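Local coordinates for putative metal-dependent hydrolase (Parabacteroides distasonis ATCC 8503, PDB 3KL7), which binds two zinc ions and is probably a metal-dependent hydrolase of the metallo-beta-lactamase superfamily, at residues D20-K25 with I204-H209; H73-H78 with K138-H143. One frame throughout, in Å; residues are numbered along the deposited sequence.

Interaction 1: residues D20-K25 with I204-H209; sequences DSFKTK and ILYPYH. With ZN (zinc ion), chain D.
Tyr-206 reaches from strand 204-208 across to strand 20-23, and its hydroxyl meets Asp-20 and Phe-22 together. Its CB points toward strand 20-23, chi1 of -70° sets CG anti to the carbonyl carbon, and contact begins only at the outer ring carbons. Along one ring edge CE1 comes 3.4 Å from Asp-20 OD2, and along the other CE2 lies 4.1 Å from Phe-22 CZ. At the tip OH donates a very short hydrogen bond, 2.5 Å, to Asp-20 OD2, which lies in the plane of the tyrosine ring, the carboxylate being turned 35° from that plane. The same OH sits 3.3 Å from Phe-22 CZ, in the plane of the phenylalanine ring at its edge; the two side chains come from opposite directions, and Phe-22 CZ in turn lies near the tyrosine plane at that ring's edge. Ile-204 completes the apolar side, its CD1 packing 3.6 Å from Phe-22 CE2 at the ring edge. Arg-232 forms a salt bridge with Asp-20 OD2 and Arg-230 hydrogen-bonds Tyr-206 OH, giving both oxygens a second partner; Phe-179 stacks on the tyrosine ring. With the strand axes 12.2 Å apart, side chains alone make the contact. The two strands belong to different mixed sheets, and this is the side-chain packing between sheets expected in the beta-sandwich core of the metallo-beta-lactamase fold.

Interaction 2: residues H73-H78 with K138-H143; sequences HEHGDH and KYHPRH. With ZN (zinc ion), chain C; ZN (zinc ion), chain D.
His-140 sets its ring against those of His-73 and His-75, all three gathered round one zinc ion. The 73-78 sequence is the HxHxDH motif of the metallo-beta-lactamase superfamily, and the 138-143 loop brings the third histidine of this zinc. His-73 NE2 and His-75 ND1 each bind it at 2.3 Å, His-140 NE2 at 2.1 Å. The rings lie oblique to one another, the His-140 plane at 78° to His-73 and 60° to His-75. His-75 ND1 and His-140 NE2 lie 3.2 Å apart because both bind the metal, without a hydrogen bond between them. A chi1 of 66° tucks His-73 CG between its backbone N and carbonyl carbon, and its CE1 lies over the centre of the His-78 ring. Asp-77 OD2 and His-78 NE2 hold the second zinc, which Asp-162 and His-209 also bind; Asp-162 also binds the first. Water 1 bridges the two metals and donates to Asp-77 OD1. Behind the first shell, Asn-131 OD1 hydrogen-bonds His-140 ND1 and probably fixes the rotation of that ring. On the far side of His-75, water 2 lies in the ring plane, accepting from NE2 at 2.7 Å and donating to Tyr-139 O.

How the interactions relate
Interactions 1 and 2 lie on opposite sides of the chain's centre, their centres about 24 Å apart, and both are partly buried. Interaction 1 joins regular strands of the two sheets through aromatic ring edges, an isoleucine methyl and one tyrosine-to-carboxylate hydrogen bond; interaction 2 joins two irregular loops through metal coordination, with no direct hydrogen bond between them. In sequence, the loops 73-78 and 138-143 are nested inside the span closed by 20-25 and 204-209. Segment 204-209 spans both settings: the strand carrying the packing residues Ile-204 and Tyr-206 leads into the loop residue His-209, which binds the zinc shared with Asp-77 and His-78.

Interaction 1: residues D20-K25 with I204-H209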
loop_
_atom_site.group_PDB
_atom_site.type_symbol
_atom_site.label_atom_id
_atom_site.label_comp_id
_atom_site.label_asym_id
_atom_site.label_seq_id
_atom_site.Cartn_x
_atom_site.Cartn_y
_atom_site.Cartn_z
ATOM N N ASP A 20 7.612 5.817 -10.966
ATOM C CA ASP A 20 8.837 5.049 -11.189
ATOM C C ASP A 20 8.478 3.731 -11.872
ATOM O O ASP A 20 7.445 3.150 -11.599
ATOM C CB ASP A 20 9.549 4.759 -9.854
ATOM C CG ASP A 20 10.167 6.017 -9.223
ATOM O OD1 ASP A 20 10.377 7.007 -9.957
ATOM O OD2 ASP A 20 10.448 6.014 -7.993
ATOM N N SER A 21 9.343 3.263 -12.742
ATOM C CA SER A 21 9.083 2.059 -13.495
ATOM C C SER A 21 10.025 0.936 -13.101
ATOM O O SER A 21 11.222 1.163 -12.796
ATOM C CB SER A 21 9.225 2.335 -14.984
ATOM O OG SER A 21 8.427 3.437 -15.355
ATOM N N PHE A 22 9.490 -0.281 -13.119
ATOM C CA PHE A 22 10.240 -1.462 -12.776
ATOM C C PHE A 22 10.042 -2.535 -13.850
ATOM O O PHE A 22 8.986 -2.621 -14.466
ATOM C CB PHE A 22 9.789 -1.968 -11.391
ATOM C CG PHE A 22 9.933 -0.952 -10.328
ATOM C CD1 PHE A 22 8.968 0.017 -10.146
ATOM C CD2 PHE A 22 11.043 -0.923 -9.541
ATOM C CE1 PHE A 22 9.113 0.991 -9.157
ATOM C CE2 PHE A 22 11.194 0.037 -8.561
ATOM C CZ PHE A 22 10.216 0.991 -8.372
ATOM N N LYS A 23 11.064 -3.332 -14.071
ATOM C CA LYS A 23 10.988 -4.418 -15.026
ATOM C C LYS A 23 10.850 -5.718 -14.264
ATOM O O LYS A 23 11.457 -5.880 -13.232
ATOM C CB LYS A 23 12.238 -4.428 -15.923
ATOM C CG LYS A 23 12.227 -3.313 -17.023
ATOM C CD LYS A 23 11.125 -3.579 -18.098
ATOM C CE LYS A 23 11.095 -2.511 -19.215
ATOM N NZ LYS A 23 10.618 -1.128 -18.763
ATOM N N THR A 24 10.004 -6.624 -14.754
ATOM C CA THR A 24 9.829 -7.966 -14.136
ATOM C C THR A 24 10.765 -8.959 -14.852
ATOM O O THR A 24 11.453 -8.577 -15.779
ATOM C CB THR A 24 8.392 -8.450 -14.266
ATOM O OG1 THR A 24 8.130 -8.792 -15.631
ATOM C CG2 THR A 24 7.390 -7.364 -13.799
ATOM N N LYS A 25 10.783 -10.232 -14.428
ATOM C CA LYS A 25 11.764 -11.193 -15.001
ATOM C C LYS A 25 11.564 -11.464 -16.490
ATOM O O LYS A 25 12.522 -11.769 -17.195
ATOM C CB LYS A 25 11.825 -12.533 -14.209
ATOM C CG LYS A 25 10.511 -13.014 -13.664
ATOM C CD LYS A 25 10.547 -14.495 -13.251
ATOM C CE LYS A 25 9.160 -14.956 -12.710
ATOM N NZ LYS A 25 9.107 -16.385 -12.441
ATOM N N ILE A 204 13.798 -2.011 -2.262
ATOM C CA ILE A 204 13.434 -0.609 -2.450
ATOM C C ILE A 204 12.371 -0.228 -1.457
ATOM O O ILE A 204 11.415 -0.958 -1.284
ATOM C CB ILE A 204 12.931 -0.365 -3.886
ATOM C CG1 ILE A 204 14.110 -0.468 -4.854
ATOM C CG2 ILE A 204 12.243 1.014 -3.998
ATOM C CD1 ILE A 204 13.741 -0.884 -6.208
ATOM N N LEU A 205 12.550 0.919 -0.780
ATOM C CA LEU A 205 11.594 1.351 0.253
ATOM C C LEU A 205 11.086 2.736 -0.037
ATOM O O LEU A 205 11.857 3.685 -0.066
ATOM C CB LEU A 205 12.248 1.323 1.667
ATOM C CG LEU A 205 11.382 1.919 2.847
ATOM C CD1 LEU A 205 10.197 1.048 3.123
ATOM C CD2 LEU A 205 12.205 2.102 4.139
ATOM N N TYR A 206 9.779 2.852 -0.241
ATOM C CA TYR A 206 9.127 4.154 -0.349
ATOM C C TYR A 206 8.386 4.466 0.957
ATOM O O TYR A 206 7.302 3.908 1.207
ATOM C CB TYR A 206 8.076 4.157 -1.479
ATOM C CG TYR A 206 8.627 4.086 -2.900
ATOM C CD1 TYR A 206 9.018 5.224 -3.564
ATOM C CD2 TYR A 206 8.712 2.871 -3.576
ATOM C CE1 TYR A 206 9.508 5.164 -4.858
ATOM C CE2 TYR A 206 9.193 2.804 -4.865
ATOM C CZ TYR A 206 9.589 3.954 -5.502
ATOM O OH TYR A 206 10.073 3.894 -6.790
ATOM N N PRO A 207 8.940 5.364 1.790
ATOM C CA PRO A 207 8.087 5.842 2.849
ATOM C C PRO A 207 6.836 6.509 2.272
ATOM O O PRO A 207 6.932 7.302 1.328
ATOM C CB PRO A 207 8.961 6.886 3.560
ATOM C CG PRO A 207 10.047 7.171 2.650
ATOM C CD PRO A 207 10.270 5.957 1.856
ATOM N N TYR A 208 5.674 6.197 2.824
ATOM C CA TYR A 208 4.472 6.868 2.399
ATOM C C TYR A 208 3.546 7.160 3.574
ATOM O O TYR A 208 3.875 6.844 4.740
ATOM C CB TYR A 208 3.800 6.092 1.240
ATOM C CG TYR A 208 2.836 4.946 1.591
ATOM C CD1 TYR A 208 2.934 4.231 2.793
ATOM C CD2 TYR A 208 1.875 4.555 0.685
ATOM C CE1 TYR A 208 2.071 3.204 3.083
ATOM C CE2 TYR A 208 1.005 3.523 0.958
ATOM C CZ TYR A 208 1.098 2.847 2.155
ATOM O OH TYR A 208 0.209 1.810 2.420
ATOM N N HIS A 209 2.425 7.814 3.301
ATOM C CA HIS A 209 1.483 8.143 4.355
ATOM C C HIS A 209 2.266 8.841 5.491
ATOM O O HIS A 209 2.061 8.537 6.673
ATOM C CB HIS A 209 0.807 6.819 4.861
ATOM C CG HIS A 209 -0.395 7.018 5.756
ATOM N ND1 HIS A 209 -0.293 7.150 7.124
ATOM C CD2 HIS A 209 -1.725 7.041 5.477
ATOM C CE1 HIS A 209 -1.507 7.278 7.647
ATOM N NE2 HIS A 209 -2.390 7.216 6.671
HETATM ZN ZN ZN D . -4.335 6.486 7.275
HETATM O O HOH W 1 -6.181 6.278 8.191
#

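Interaction 2: residues H73-H78 with K138-H143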
loop_
_atom_site.group_PDB
_atom_site.type_symbol
_atom_site.label_atom_id
_atom_site.label_comp_id
_atom_site.label_asym_id
_atom_site.label_seq_id
_atom_site.Cartn_x
_atom_site.Cartn_y
_atom_site.Cartn_z
ATOM N N HIS A 73 -8.036 -0.364 4.432
ATOM C CA HIS A 73 -8.958 -0.255 5.573
ATOM C C HIS A 73 -9.893 0.920 5.422
ATOM O O HIS A 73 -9.781 1.688 4.465
ATOM C CB HIS A 73 -8.190 -0.197 6.921
ATOM C CG HIS A 73 -7.349 1.031 7.102
ATOM N ND1 HIS A 73 -6.271 1.322 6.294
ATOM C CD2 HIS A 73 -7.410 2.024 8.020
ATOM C CE1 HIS A 73 -5.717 2.454 6.698
ATOM N NE2 HIS A 73 -6.392 2.901 7.742
ATOM N N GLU A 74 -10.804 1.066 6.396
ATOM C CA GLU A 74 -12.036 1.850 6.244
ATOM C C GLU A 74 -11.936 3.353 6.539
ATOM O O GLU A 74 -12.863 4.089 6.259
ATOM C CB GLU A 74 -13.113 1.252 7.156
ATOM C CG GLU A 74 -12.947 1.614 8.621
ATOM C CD GLU A 74 -13.613 0.635 9.545
ATOM O OE1 GLU A 74 -13.012 -0.432 9.828
ATOM O OE2 GLU A 74 -14.735 0.934 10.005
ATOM N N HIS A 75 -10.821 3.794 7.115
ATOM C CA HIS A 75 -10.639 5.218 7.443
ATOM C C HIS A 75 -10.769 6.113 6.199
ATOM O O HIS A 75 -10.412 5.715 5.092
ATOM C CB HIS A 75 -9.272 5.448 8.131
ATOM C CG HIS A 75 -9.198 4.915 9.535
ATOM N ND1 HIS A 75 -8.012 4.587 10.141
ATOM C CD2 HIS A 75 -10.167 4.641 10.438
ATOM C CE1 HIS A 75 -8.249 4.147 11.362
ATOM N NE2 HIS A 75 -9.548 4.159 11.563
ATOM N N GLY A 76 -11.273 7.331 6.408
ATOM C CA GLY A 76 -11.621 8.270 5.296
ATOM C C GLY A 76 -10.470 8.735 4.401
ATOM O O GLY A 76 -10.691 9.133 3.266
ATOM N N ASP A 77 -9.242 8.684 4.917
ATOM C CA ASP A 77 -8.061 9.004 4.109
ATOM C C ASP A 77 -7.545 7.747 3.324
ATOM O O ASP A 77 -6.405 7.718 2.828
ATOM C CB ASP A 77 -6.941 9.611 4.984
ATOM C CG ASP A 77 -6.465 8.663 6.091
ATOM O OD1 ASP A 77 -7.308 8.084 6.795
ATOM O OD2 ASP A 77 -5.252 8.524 6.255
ATOM N N HIS A 78 -8.412 6.737 3.221
ATOM C CA HIS A 78 -8.113 5.481 2.475
ATOM C C HIS A 78 -9.346 4.963 1.690
ATOM O O HIS A 78 -9.220 4.511 0.541
ATOM C CB HIS A 78 -7.665 4.392 3.445
ATOM C CG HIS A 78 -6.351 4.671 4.095
ATOM N ND1 HIS A 78 -5.164 4.174 3.608
ATOM C CD2 HIS A 78 -6.035 5.406 5.190
ATOM C CE1 HIS A 78 -4.169 4.589 4.379
ATOM N NE2 HIS A 78 -4.673 5.339 5.344
ATOM N N LYS A 138 -7.133 1.775 19.280
ATOM C CA LYS A 138 -8.281 2.572 18.896
ATOM C C LYS A 138 -8.117 3.008 17.411
ATOM O O LYS A 138 -9.090 3.125 16.681
ATOM C CB LYS A 138 -8.443 3.799 19.831
ATOM C CG LYS A 138 -7.393 4.926 19.629
ATOM C CD LYS A 138 -7.431 5.999 20.785
ATOM C CE LYS A 138 -6.606 7.262 20.397
ATOM N NZ LYS A 138 -6.124 8.111 21.562
ATOM N N TYR A 139 -6.884 3.220 16.976
ATOM C CA TYR A 139 -6.644 3.576 15.583
ATOM C C TYR A 139 -6.787 2.369 14.652
ATOM O O TYR A 139 -7.702 2.333 13.834
ATOM C CB TYR A 139 -5.285 4.237 15.409
ATOM C CG TYR A 139 -5.170 5.579 16.111
ATOM C CD1 TYR A 139 -6.205 6.519 16.039
ATOM C CD2 TYR A 139 -4.021 5.916 16.844
ATOM C CE1 TYR A 139 -6.107 7.744 16.680
ATOM C CE2 TYR A 139 -3.915 7.140 17.491
ATOM C CZ TYR A 139 -4.961 8.054 17.401
ATOM O OH TYR A 139 -4.863 9.259 18.023
ATOM N N HIS A 140 -5.891 1.387 14.787
ATOM C CA HIS A 140 -5.909 0.202 13.928
ATOM C C HIS A 140 -5.759 -1.049 14.762
ATOM O O HIS A 140 -4.663 -1.480 15.034
ATOM C CB HIS A 140 -4.788 0.287 12.859
ATOM C CG HIS A 140 -4.778 1.590 12.113
ATOM N ND1 HIS A 140 -3.943 2.632 12.451
ATOM C CD2 HIS A 140 -5.532 2.032 11.079
ATOM C CE1 HIS A 140 -4.176 3.657 11.647
ATOM N NE2 HIS A 140 -5.134 3.319 10.807
ATOM N N PRO A 141 -6.883 -1.635 15.182
ATOM C CA PRO A 141 -6.813 -2.807 16.010
ATOM C C PRO A 141 -6.514 -4.044 15.212
ATOM O O PRO A 141 -6.933 -4.165 14.072
ATOM C CB PRO A 141 -8.206 -2.890 16.639
ATOM C CG PRO A 141 -9.085 -2.231 15.701
ATOM C CD PRO A 141 -8.268 -1.258 14.886
ATOM N N ARG A 142 -5.803 -4.962 15.837
ATOM C CA ARG A 142 -5.383 -6.182 15.214
ATOM C C ARG A 142 -6.519 -6.902 14.444
ATOM O O ARG A 142 -7.663 -6.885 14.856
ATOM C CB ARG A 142 -4.806 -7.113 16.289
ATOM C CG ARG A 142 -3.941 -8.140 15.751
ATOM C CD ARG A 142 -3.147 -8.835 16.823
ATOM N NE ARG A 142 -2.131 -9.705 16.220
ATOM C CZ ARG A 142 -1.135 -10.294 16.887
ATOM N NH1 ARG A 142 -1.008 -10.123 18.200
ATOM N NH2 ARG A 142 -0.263 -11.062 16.232
ATOM N N HIS A 143 -6.152 -7.520 13.326
ATOM C CA HIS A 143 -7.076 -8.362 12.485
ATOM C C HIS A 143 -8.005 -7.548 11.573
ATOM O O HIS A 143 -8.338 -7.991 10.464
ATOM C CB HIS A 143 -7.917 -9.359 13.341
ATOM C CG HIS A 143 -7.098 -10.223 14.256
ATOM N ND1 HIS A 143 -6.050 -10.999 13.808
ATOM C CD2 HIS A 143 -7.184 -10.442 15.593
ATOM C CE1 HIS A 143 -5.519 -11.653 14.830
ATOM N NE2 HIS A 143 -6.190 -11.334 15.925
HETATM ZN ZN ZN C . -5.854 4.556 9.235
HETATM ZN ZN ZN D . -4.335 6.486 7.275
HETATM O O HOH W 2 -10.525 3.192 13.893
HETATM O O HOH W 1 -6.181 6.278 8.191
#